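Local coordinates for sulfite reductase [ferredoxin] (PDB 1ZJ8), which probably reduces sulfite to sulfide with electrons from ferredoxin, using a siroheme and a [4Fe-4S] cluster, for the biosynthesis of sulfur-containing amino acids and cofactors, at residues V241-V254 with A265-V277. Numbering follows the deposited sequence.
Sequences VNHPEHGPGLDLWV and AQRVGAWVPLGEV
With CG trans to the backbone N (chi1 -178°), Trp-271 swings its indole across the neighbouring strand to His-243 and the turn after it, where CB of His-243 and CB of His-246 lie over the same face, 3.5 Å from the five-membered and 3.6 Å from the six-membered ring centroid respectively. The His-243 ring also turns its edge to that face. Gly-249, lacking a side chain, lets the indole pass close, its CA 3.4 Å from Trp-271 NE1.

On the sheet face that carries Trp-271, Asp-251 meets Arg-267 in a side-on salt bridge: the arginine, bent at chi3, gives the buried carboxylate two N-H groups, NE to OD2 (2.7 Å) and NH2 to OD1 (3.1 Å). Trp-253 NE1 donates to OD2 from the opposite side of the carboxylate plane, a third donor, while Arg-267 CG makes a CH-pi contact over one face of its indole, toward the rim. Branched, apolar Leu-252 and Val-268 touch through CG and CG2 (3.7 Å) and pack on Val-280 and Ile-311 respectively.

Strands 249-254 and 266-272 form an antiparallel hairpin, with a beta bulge between Asp-251 and Trp-253. Strand 236-243 flanks 249-254, strand 328-329 borders 266-272, and helices 277-291 and 311-323 pack against Val-254.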
ATOM      1  N   VAL A 241     -14.978 -15.446  -6.171  1.00 35.87           N
ATOM      2  CA  VAL A 241     -15.933 -16.381  -5.546  1.00 36.65           C
ATOM      3  C   VAL A 241     -16.696 -17.222  -6.565  1.00 37.25           C
ATOM      4  O   VAL A 241     -17.000 -16.762  -7.672  1.00 37.17           O
ATOM      5  CB  VAL A 241     -16.984 -15.687  -4.644  1.00 36.82           C
ATOM      6  CG1 VAL A 241     -18.025 -14.915  -5.480  1.00 37.17           C
ATOM      7  CG2 VAL A 241     -17.656 -16.726  -3.719  1.00 36.23           C
ATOM      8  N   ASN A 242     -17.037 -18.439  -6.158  1.00 38.07           N
ATOM      9  CA  ASN A 242     -17.866 -19.325  -6.969  1.00 38.98           C
ATOM     10  C   ASN A 242     -19.342 -19.038  -6.794  1.00 39.40           C
ATOM     11  O   ASN A 242     -19.899 -19.318  -5.730  1.00 39.45           O
ATOM     12  CB  ASN A 242     -17.599 -20.769  -6.567  1.00 39.21           C
ATOM     13  CG  ASN A 242     -16.134 -21.062  -6.485  1.00 41.00           C
ATOM     14  OD1 ASN A 242     -15.438 -21.033  -7.504  1.00 42.76           O
ATOM     15  ND2 ASN A 242     -15.633 -21.299  -5.263  1.00 42.90           N
ATOM     16  N   HIS A 243     -19.976 -18.459  -7.814  1.00 40.04           N
ATOM     17  CA  HIS A 243     -21.427 -18.308  -7.780  1.00 40.58           C
ATOM     18  C   HIS A 243     -21.958 -19.727  -8.001  1.00 41.17           C
ATOM     19  O   HIS A 243     -21.474 -20.416  -8.904  1.00 40.99           O
ATOM     20  CB  HIS A 243     -21.963 -17.334  -8.845  1.00 40.43           C
ATOM     21  CG  HIS A 243     -23.410 -16.990  -8.655  1.00 40.37           C
ATOM     22  ND1 HIS A 243     -23.827 -15.920  -7.893  1.00 41.14           N
ATOM     23  CD2 HIS A 243     -24.538 -17.604  -9.080  1.00 39.70           C
ATOM     24  CE1 HIS A 243     -25.145 -15.878  -7.875  1.00 39.21           C
ATOM     25  NE2 HIS A 243     -25.599 -16.892  -8.583  1.00 39.59           N
ATOM     26  N   PRO A 244     -22.920 -20.181  -7.155  1.00 41.71           N
ATOM     27  CA  PRO A 244     -23.399 -21.560  -7.277  1.00 41.89           C
ATOM     28  C   PRO A 244     -24.014 -21.851  -8.625  1.00 42.35           C
ATOM     29  O   PRO A 244     -23.900 -22.972  -9.111  1.00 42.62           O
ATOM     30  CB  PRO A 244     -24.441 -21.689  -6.161  1.00 41.75           C
ATOM     31  CG  PRO A 244     -24.829 -20.311  -5.830  1.00 41.93           C
ATOM     32  CD  PRO A 244     -23.611 -19.465  -6.066  1.00 41.79           C
ATOM     33  N   GLU A 245     -24.668 -20.857  -9.220  1.00 42.79           N
ATOM     34  CA  GLU A 245     -25.198 -21.009 -10.569  1.00 43.09           C
ATOM     35  C   GLU A 245     -24.188 -20.668 -11.662  1.00 42.86           C
ATOM     36  O   GLU A 245     -24.066 -21.411 -12.634  1.00 42.56           O
ATOM     37  CB  GLU A 245     -26.485 -20.194 -10.758  1.00 43.40           C
ATOM     38  CG  GLU A 245     -27.486 -20.926 -11.651  1.00 44.49           C
ATOM     39  CD  GLU A 245     -28.406 -19.995 -12.404  1.00 45.44           C
ATOM     40  OE1 GLU A 245     -29.012 -19.104 -11.756  1.00 48.70           O
ATOM     41  OE2 GLU A 245     -28.518 -20.161 -13.650  1.00 48.46           O
ATOM     42  N   HIS A 246     -23.463 -19.562 -11.500  1.00 42.80           N
ATOM     43  CA  HIS A 246     -22.730 -18.961 -12.610  1.00 42.63           C
ATOM     44  C   HIS A 246     -21.237 -19.283 -12.590  1.00 42.22           C
ATOM     45  O   HIS A 246     -20.528 -18.926 -13.512  1.00 42.79           O
ATOM     46  CB  HIS A 246     -22.944 -17.442 -12.633  1.00 43.04           C
ATOM     47  CG  HIS A 246     -24.368 -17.025 -12.862  1.00 44.01           C
ATOM     48  ND1 HIS A 246     -25.170 -17.601 -13.827  1.00 44.24           N
ATOM     49  CD2 HIS A 246     -25.119 -16.059 -12.277  1.00 45.51           C
ATOM     50  CE1 HIS A 246     -26.356 -17.017 -13.816  1.00 45.10           C
ATOM     51  NE2 HIS A 246     -26.351 -16.076 -12.888  1.00 45.51           N
ATOM     52  N   GLY A 247     -20.753 -19.954 -11.556  1.00 41.72           N
ATOM     53  CA  GLY A 247     -19.350 -20.372 -11.515  1.00 41.42           C
ATOM     54  C   GLY A 247     -18.386 -19.277 -11.056  1.00 41.47           C
ATOM     55  O   GLY A 247     -18.809 -18.296 -10.413  1.00 41.81           O
ATOM     56  N   PRO A 248     -17.076 -19.423 -11.386  1.00 40.71           N
ATOM     57  CA  PRO A 248     -16.090 -18.507 -10.815  1.00 40.11           C
ATOM     58  C   PRO A 248     -16.236 -17.084 -11.323  1.00 39.59           C
ATOM     59  O   PRO A 248     -16.475 -16.870 -12.499  1.00 39.86           O
ATOM     60  CB  PRO A 248     -14.737 -19.119 -11.237  1.00 40.11           C
ATOM     61  CG  PRO A 248     -15.053 -20.525 -11.689  1.00 40.17           C
ATOM     62  CD  PRO A 248     -16.432 -20.418 -12.266  1.00 40.70           C
ATOM     63  N   GLY A 249     -16.108 -16.118 -10.427  1.00 39.10           N
ATOM     64  CA  GLY A 249     -16.230 -14.707 -10.792  1.00 38.59           C
ATOM     65  C   GLY A 249     -15.829 -13.835  -9.622  1.00 37.94           C
ATOM     66  O   GLY A 249     -15.202 -14.323  -8.675  1.00 37.56           O
ATOM     67  N   LEU A 250     -16.204 -12.562  -9.659  1.00 37.13           N
ATOM     68  CA  LEU A 250     -15.684 -11.624  -8.678  1.00 37.29           C
ATOM     69  C   LEU A 250     -16.773 -10.909  -7.892  1.00 37.10           C
ATOM     70  O   LEU A 250     -17.666 -10.298  -8.472  1.00 37.38           O
ATOM     71  CB  LEU A 250     -14.741 -10.624  -9.364  1.00 37.38           C
ATOM     72  CG  LEU A 250     -13.464 -11.321  -9.872  1.00 37.23           C
ATOM     73  CD1 LEU A 250     -13.612 -11.886 -11.297  1.00 36.48           C
ATOM     74  CD2 LEU A 250     -12.291 -10.383  -9.808  1.00 37.16           C
ATOM     75  N   ASP A 251     -16.689 -11.000  -6.568  1.00 36.82           N
ATOM     76  CA  ASP A 251     -17.597 -10.281  -5.682  1.00 36.89           C
ATOM     77  C   ASP A 251     -17.115  -8.822  -5.531  1.00 36.80           C
ATOM     78  O   ASP A 251     -15.920  -8.561  -5.401  1.00 36.70           O
ATOM     79  CB  ASP A 251     -17.689 -11.025  -4.335  1.00 37.04           C
ATOM     80  CG  ASP A 251     -18.436 -10.251  -3.279  1.00 37.57           C
ATOM     81  OD1 ASP A 251     -19.289  -9.409  -3.645  1.00 41.25           O
ATOM     82  OD2 ASP A 251     -18.165 -10.478  -2.072  1.00 38.76           O
ATOM     83  N   LEU A 252     -18.048  -7.876  -5.575  1.00 36.76           N
ATOM     84  CA  LEU A 252     -17.702  -6.458  -5.629  1.00 36.74           C
ATOM     85  C   LEU A 252     -17.804  -5.832  -4.258  1.00 36.94           C
ATOM     86  O   LEU A 252     -18.833  -5.956  -3.593  1.00 37.40           O
ATOM     87  CB  LEU A 252     -18.625  -5.721  -6.598  1.00 36.70           C
ATOM     88  CG  LEU A 252     -18.485  -4.200  -6.731  1.00 36.92           C
ATOM     89  CD1 LEU A 252     -17.054  -3.781  -6.976  1.00 37.52           C
ATOM     90  CD2 LEU A 252     -19.379  -3.650  -7.845  1.00 36.81           C
ATOM     91  N   TRP A 253     -16.718  -5.182  -3.840  1.00 37.00           N
ATOM     92  CA  TRP A 253     -16.650  -4.423  -2.607  1.00 36.84           C
ATOM     93  C   TRP A 253     -16.360  -2.961  -2.952  1.00 37.31           C
ATOM     94  O   TRP A 253     -15.660  -2.666  -3.935  1.00 37.10           O
ATOM     95  CB  TRP A 253     -15.531  -4.963  -1.717  1.00 36.28           C
ATOM     96  CG  TRP A 253     -15.791  -6.308  -1.114  1.00 35.40           C
ATOM     97  CD1 TRP A 253     -16.050  -7.445  -1.773  1.00 35.00           C
ATOM     98  CD2 TRP A 253     -15.799  -6.639   0.283  1.00 35.00           C
ATOM     99  NE1 TRP A 253     -16.238  -8.481  -0.886  1.00 34.96           N
ATOM    100  CE2 TRP A 253     -16.075  -8.015   0.383  1.00 33.60           C
ATOM    101  CE3 TRP A 253     -15.618  -5.897   1.458  1.00 35.42           C
ATOM    102  CZ2 TRP A 253     -16.170  -8.686   1.602  1.00 34.71           C
ATOM    103  CZ3 TRP A 253     -15.702  -6.568   2.683  1.00 35.50           C
ATOM    104  CH2 TRP A 253     -15.977  -7.955   2.738  1.00 35.08           C
ATOM    105  N   VAL A 254     -16.874  -2.056  -2.117  1.00 37.86           N
ATOM    106  CA  VAL A 254     -16.726  -0.628  -2.317  1.00 38.43           C
ATOM    107  C   VAL A 254     -16.682   0.092  -0.957  1.00 39.19           C
ATOM    108  O   VAL A 254     -17.278  -0.390   0.028  1.00 39.16           O
ATOM    109  CB  VAL A 254     -17.892  -0.116  -3.215  1.00 38.51           C
ATOM    110  CG1 VAL A 254     -18.395   1.260  -2.787  1.00 38.79           C
ATOM    111  CG2 VAL A 254     -17.469  -0.100  -4.692  1.00 38.56           C
ATOM    112  N   ALA A 265     -14.595  -1.196   3.697  1.00 39.54           N
ATOM    113  CA  ALA A 265     -15.369  -1.340   2.473  1.00 39.25           C
ATOM    114  C   ALA A 265     -16.393  -2.462   2.649  1.00 38.93           C
ATOM    115  O   ALA A 265     -16.172  -3.414   3.396  1.00 38.15           O
ATOM    116  CB  ALA A 265     -14.452  -1.604   1.260  1.00 39.12           C
ATOM    117  N   GLN A 266     -17.523  -2.315   1.952  1.00 39.20           N
ATOM    118  CA  GLN A 266     -18.710  -3.154   2.159  1.00 39.12           C
ATOM    119  C   GLN A 266     -19.198  -3.778   0.847  1.00 38.95           C
ATOM    120  O   GLN A 266     -19.119  -3.163  -0.209  1.00 38.86           O
ATOM    121  CB  GLN A 266     -19.827  -2.309   2.758  1.00 39.12           C
ATOM    122  CG  GLN A 266     -19.340  -1.264   3.766  1.00 39.32           C
ATOM    123  CD  GLN A 266     -20.391  -0.225   4.040  1.00 39.52           C
ATOM    124  OE1 GLN A 266     -21.455  -0.525   4.615  1.00 38.43           O
ATOM    125  NE2 GLN A 266     -20.120   1.013   3.603  1.00 38.17           N
ATOM    126  N   ARG A 267     -19.721  -4.995   0.946  1.00 38.74           N
ATOM    127  CA  ARG A 267     -20.224  -5.730  -0.195  1.00 38.76           C
ATOM    128  C   ARG A 267     -21.396  -5.036  -0.882  1.00 38.56           C
ATOM    129  O   ARG A 267     -22.406  -4.726  -0.268  1.00 38.62           O
ATOM    130  CB  ARG A 267     -20.696  -7.112   0.248  1.00 38.51           C
ATOM    131  CG  ARG A 267     -19.606  -7.966   0.847  1.00 39.25           C
ATOM    132  CD  ARG A 267     -19.891  -9.445   0.725  1.00 40.03           C
ATOM    133  NE  ARG A 267     -20.324  -9.800  -0.634  1.00 41.73           N
ATOM    134  CZ  ARG A 267     -21.545 -10.226  -0.967  1.00 41.44           C
ATOM    135  NH1 ARG A 267     -22.502 -10.345  -0.061  1.00 41.49           N
ATOM    136  NH2 ARG A 267     -21.822 -10.521  -2.229  1.00 41.86           N
ATOM    137  N   VAL A 268     -21.273  -4.850  -2.184  1.00 38.64           N
ATOM    138  CA  VAL A 268     -22.373  -4.350  -2.987  1.00 38.54           C
ATOM    139  C   VAL A 268     -23.463  -5.429  -3.132  1.00 38.62           C
ATOM    140  O   VAL A 268     -24.614  -5.117  -3.446  1.00 38.73           O
ATOM    141  CB  VAL A 268     -21.853  -3.898  -4.360  1.00 38.46           C
ATOM    142  CG1 VAL A 268     -23.007  -3.442  -5.254  1.00 38.73           C
ATOM    143  CG2 VAL A 268     -20.794  -2.781  -4.184  1.00 37.91           C
ATOM    144  N   GLY A 269     -23.083  -6.689  -2.889  1.00 38.60           N
ATOM    145  CA  GLY A 269     -23.983  -7.840  -3.001  1.00 38.09           C
ATOM    146  C   GLY A 269     -24.006  -8.450  -4.394  1.00 37.96           C
ATOM    147  O   GLY A 269     -24.924  -9.218  -4.719  1.00 38.09           O
ATOM    148  N   ALA A 270     -22.966  -8.153  -5.184  1.00 37.33           N
ATOM    149  CA  ALA A 270     -22.947  -8.421  -6.619  1.00 36.82           C
ATOM    150  C   ALA A 270     -21.872  -9.428  -7.001  1.00 36.55           C
ATOM    151  O   ALA A 270     -20.793  -9.464  -6.391  1.00 36.60           O
ATOM    152  CB  ALA A 270     -22.725  -7.120  -7.393  1.00 36.72           C
ATOM    153  N   TRP A 271     -22.183 -10.225  -8.030  1.00 36.04           N
ATOM    154  CA  TRP A 271     -21.231 -11.138  -8.692  1.00 35.71           C
ATOM    155  C   TRP A 271     -20.975 -10.612 -10.106  1.00 35.05           C
ATOM    156  O   TRP A 271     -21.904 -10.259 -10.816  1.00 35.29           O
ATOM    157  CB  TRP A 271     -21.796 -12.571  -8.737  1.00 35.64           C
ATOM    158  CG  TRP A 271     -20.892 -13.643  -9.350  1.00 35.86           C
ATOM    159  CD1 TRP A 271     -19.923 -14.382  -8.699  1.00 35.83           C
ATOM    160  CD2 TRP A 271     -20.900 -14.112 -10.712  1.00 35.46           C
ATOM    161  NE1 TRP A 271     -19.332 -15.270  -9.577  1.00 35.75           N
ATOM    162  CE2 TRP A 271     -19.909 -15.131 -10.813  1.00 35.50           C
ATOM    163  CE3 TRP A 271     -21.644 -13.773 -11.855  1.00 35.22           C
ATOM    164  CZ2 TRP A 271     -19.645 -15.813 -12.016  1.00 34.88           C
ATOM    165  CZ3 TRP A 271     -21.384 -14.460 -13.055  1.00 35.36           C
ATOM    166  CH2 TRP A 271     -20.386 -15.460 -13.122  1.00 35.29           C
ATOM    167  N   VAL A 272     -19.714 -10.562 -10.500  1.00 34.65           N
ATOM    168  CA  VAL A 272     -19.310 -10.001 -11.781  1.00 34.67           C
ATOM    169  C   VAL A 272     -18.389 -10.981 -12.524  1.00 34.69           C
ATOM    170  O   VAL A 272     -17.298 -11.305 -12.037  1.00 35.03           O
ATOM    171  CB  VAL A 272     -18.549  -8.684 -11.559  1.00 34.70           C
ATOM    172  CG1 VAL A 272     -18.150  -8.049 -12.891  1.00 35.05           C
ATOM    173  CG2 VAL A 272     -19.390  -7.713 -10.716  1.00 34.31           C
ATOM    174  N   PRO A 273     -18.797 -11.442 -13.718  1.00 34.60           N
ATOM    175  CA  PRO A 273     -17.931 -12.412 -14.411  1.00 34.29           C
ATOM    176  C   PRO A 273     -16.654 -11.705 -14.885  1.00 34.15           C
ATOM    177  O   PRO A 273     -16.655 -10.484 -15.107  1.00 34.78           O
ATOM    178  CB  PRO A 273     -18.798 -12.872 -15.588  1.00 34.29           C
ATOM    179  CG  PRO A 273     -19.704 -11.675 -15.869  1.00 34.51           C
ATOM    180  CD  PRO A 273     -19.979 -11.063 -14.523  1.00 34.70           C
ATOM    181  N   LEU A 274     -15.566 -12.439 -15.027  1.00 33.72           N
ATOM    182  CA  LEU A 274     -14.281 -11.794 -15.323  1.00 33.71           C
ATOM    183  C   LEU A 274     -14.316 -10.795 -16.509  1.00 33.41           C
ATOM    184  O   LEU A 274     -13.662  -9.746 -16.458  1.00 33.50           O
ATOM    185  CB  LEU A 274     -13.194 -12.860 -15.528  1.00 33.24           C
ATOM    186  CG  LEU A 274     -11.772 -12.331 -15.719  1.00 33.62           C
ATOM    187  CD1 LEU A 274     -11.320 -11.407 -14.576  1.00 33.11           C
ATOM    188  CD2 LEU A 274     -10.816 -13.503 -15.857  1.00 34.23           C
ATOM    189  N   GLY A 275     -15.067 -11.127 -17.562  1.00 33.21           N
ATOM    190  CA  GLY A 275     -15.178 -10.273 -18.748  1.00 33.30           C
ATOM    191  C   GLY A 275     -15.765  -8.880 -18.519  1.00 33.17           C
ATOM    192  O   GLY A 275     -15.429  -7.939 -19.215  1.00 32.91           O
ATOM    193  N   GLU A 276     -16.638  -8.753 -17.524  1.00 33.60           N
ATOM    194  CA  GLU A 276     -17.353  -7.510 -17.245  1.00 33.69           C
ATOM    195  C   GLU A 276     -16.642  -6.640 -16.183  1.00 33.59           C
ATOM    196  O   GLU A 276     -17.116  -5.536 -15.874  1.00 33.43           O
ATOM    197  CB  GLU A 276     -18.796  -7.836 -16.784  1.00 34.11           C
ATOM    198  CG  GLU A 276     -19.850  -8.120 -17.907  1.00 34.16           C
ATOM    199  CD  GLU A 276     -21.137  -8.874 -17.421  1.00 34.44           C
ATOM    200  OE1 GLU A 276     -21.521  -8.825 -16.219  1.00 34.28           O
ATOM    201  OE2 GLU A 276     -21.771  -9.541 -18.273  1.00 36.11           O
ATOM    202  N   VAL A 277     -15.501  -7.106 -15.660  1.00 33.39           N
ATOM    203  CA  VAL A 277     -14.821  -6.437 -14.544  1.00 33.53           C
ATOM    204  C   VAL A 277     -14.309  -5.045 -14.912  1.00 33.62           C
ATOM    205  O   VAL A 277     -14.607  -4.083 -14.199  1.00 33.76           O
ATOM    206  CB  VAL A 277     -13.698  -7.332 -13.884  1.00 33.34           C
ATOM    207  CG1 VAL A 277     -12.901  -6.565 -12.816  1.00 32.98           C
ATOM    208  CG2 VAL A 277     -14.306  -8.583 -13.258  1.00 33.33           C
TER